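Local coordinates for Swi5-dependent recombination DNA repair protein 1 (Schizosaccharomyces pombe, PDB 3VIQ) that takes part in recombinational DNA repair and meiotic chromosome segregation, working with Swi5 as an activator of Rad51-mediated strand exchange, at residues M99-Q103 against F104-V108. Sequence-based numbering, arbitrary orientation.
Sequences MFLNQ and FGVPV
V106 N reaches back to L101 O at 3.1 Å with a nearly straight N-H...O angle of 161°. One residue earlier, G105 N bonds to N102 O at 2.9 Å; in both bonds the donor stands above the plane of the accepting carbonyl. F104 N makes a bent bond to F100 O at 3.0 Å and a second, weak one to L101 O. Three consecutive amides of the outgoing chain are thus satisfied by the carbonyls of F100, L101 and N102 in the last turn of helix 97-103, and L101 O takes both the V106 bond and the weak one. Alongside these bonds, V106 CG2 meets L101 CD2 at 4.1 Å. F104 CD1 lies over one face of the F100 ring, near its rim, where the F100 chi1 of 173° turns that ring; the two rings are oblique, their planes inclined at 32°. CE1 of F100 and CE1 of F104 come within 3.4 Å. The other neighbours of F100 include L59 and M63 of helix 38-68, while M60 of the Swi5 chain packs on both phenylalanines. In this C-terminal domain of Sfr1, bound to Swi5, the two capping bonds and G105, the C-prime residue at positive phi, form the Schellman motif that ends the helix, accompanied by the apolar L101-V106 contact.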
loop_
_atom_site.group_PDB
_atom_site.type_symbol
_atom_site.label_atom_id
_atom_site.label_comp_id
_atom_site.label_asym_id
_atom_site.label_seq_id
_atom_site.Cartn_x
_atom_site.Cartn_y
_atom_site.Cartn_z
ATOM N N MET A 99 19.943 -5.949 -2.642
ATOM C CA MET A 99 20.273 -6.130 -1.225
ATOM C C MET A 99 20.197 -4.777 -0.526
ATOM O O MET A 99 19.703 -4.664 0.604
ATOM C CB MET A 99 21.671 -6.718 -1.063
ATOM C CG MET A 99 21.795 -8.178 -1.499
ATOM S SD MET A 99 23.536 -8.571 -1.744
ATOM C CE MET A 99 23.469 -10.218 -2.489
ATOM N N PHE A 100 20.706 -3.761 -1.213
ATOM C CA PHE A 100 20.626 -2.404 -0.715
ATOM C C PHE A 100 19.191 -2.023 -0.483
ATOM O O PHE A 100 18.832 -1.595 0.601
ATOM C CB PHE A 100 21.289 -1.428 -1.685
ATOM C CG PHE A 100 21.100 -0.015 -1.306
ATOM C CD1 PHE A 100 21.966 0.580 -0.411
ATOM C CD2 PHE A 100 20.028 0.719 -1.813
ATOM C CE1 PHE A 100 21.789 1.892 -0.038
ATOM C CE2 PHE A 100 19.844 1.999 -1.447
ATOM C CZ PHE A 100 20.721 2.605 -0.555
ATOM N N LEU A 101 18.342 -2.189 -1.481
ATOM C CA LEU A 101 16.920 -1.749 -1.322
ATOM C C LEU A 101 16.213 -2.545 -0.212
ATOM O O LEU A 101 15.506 -1.978 0.612
ATOM C CB LEU A 101 16.147 -1.879 -2.628
ATOM C CG LEU A 101 16.501 -0.964 -3.792
ATOM C CD1 LEU A 101 15.809 -1.525 -5.072
ATOM C CD2 LEU A 101 16.167 0.502 -3.532
ATOM N N ASN A 102 16.452 -3.850 -0.172
ATOM C CA ASN A 102 15.979 -4.692 0.931
ATOM C C ASN A 102 16.486 -4.191 2.313
ATOM O O ASN A 102 15.748 -4.112 3.289
ATOM C CB ASN A 102 16.435 -6.142 0.698
ATOM C CG ASN A 102 15.839 -7.118 1.698
ATOM O OD1 ASN A 102 14.693 -6.976 2.113
ATOM N ND2 ASN A 102 16.600 -8.140 2.054
ATOM N N GLN A 103 17.762 -3.839 2.363
ATOM C CA GLN A 103 18.345 -3.238 3.544
ATOM C C GLN A 103 17.588 -1.960 3.924
ATOM O O GLN A 103 17.465 -1.626 5.097
ATOM C CB GLN A 103 19.840 -2.957 3.281
ATOM C CG GLN A 103 20.581 -2.372 4.445
ATOM C CD GLN A 103 20.531 -3.275 5.650
ATOM O OE1 GLN A 103 20.422 -4.501 5.517
ATOM N NE2 GLN A 103 20.622 -2.682 6.839
ATOM N N PHE A 104 17.046 -1.270 2.933
ATOM C CA PHE A 104 16.247 -0.056 3.183
ATOM C C PHE A 104 14.754 -0.289 3.289
ATOM O O PHE A 104 13.969 0.662 3.189
ATOM C CB PHE A 104 16.524 1.000 2.095
ATOM C CG PHE A 104 17.615 1.929 2.464
ATOM C CD1 PHE A 104 18.951 1.514 2.385
ATOM C CD2 PHE A 104 17.326 3.191 2.958
ATOM C CE1 PHE A 104 19.977 2.358 2.769
ATOM C CE2 PHE A 104 18.344 4.039 3.343
ATOM C CZ PHE A 104 19.678 3.625 3.242
ATOM N N GLY A 105 14.349 -1.534 3.466
ATOM C CA GLY A 105 12.910 -1.864 3.572
ATOM C C GLY A 105 12.009 -1.435 2.409
ATOM O O GLY A 105 10.876 -1.053 2.656
ATOM N N VAL A 106 12.495 -1.510 1.156
ATOM C CA VAL A 106 11.713 -1.060 -0.004
ATOM C C VAL A 106 10.976 -2.246 -0.621
ATOM O O VAL A 106 11.607 -3.126 -1.176
ATOM C CB VAL A 106 12.587 -0.392 -1.103
ATOM C CG1 VAL A 106 11.729 0.121 -2.267
ATOM C CG2 VAL A 106 13.450 0.724 -0.520
ATOM N N PRO A 107 9.636 -2.273 -0.526
ATOM C CA PRO A 107 8.902 -3.386 -1.139
ATOM C C PRO A 107 9.241 -3.497 -2.606
ATOM O O PRO A 107 9.347 -2.463 -3.287
ATOM C CB PRO A 107 7.430 -2.979 -0.984
ATOM C CG PRO A 107 7.426 -2.035 0.194
ATOM C CD PRO A 107 8.726 -1.263 0.045
ATOM N N VAL A 108 9.395 -4.727 -3.098
ATOM C CA VAL A 108 9.836 -4.943 -4.478
ATOM C C VAL A 108 8.909 -4.232 -5.463
ATOM O O VAL A 108 9.363 -3.673 -6.460
ATOM C CB VAL A 108 9.967 -6.465 -4.851
ATOM C CG1 VAL A 108 8.595 -7.150 -4.909
ATOM C CG2 VAL A 108 10.715 -6.623 -6.186
#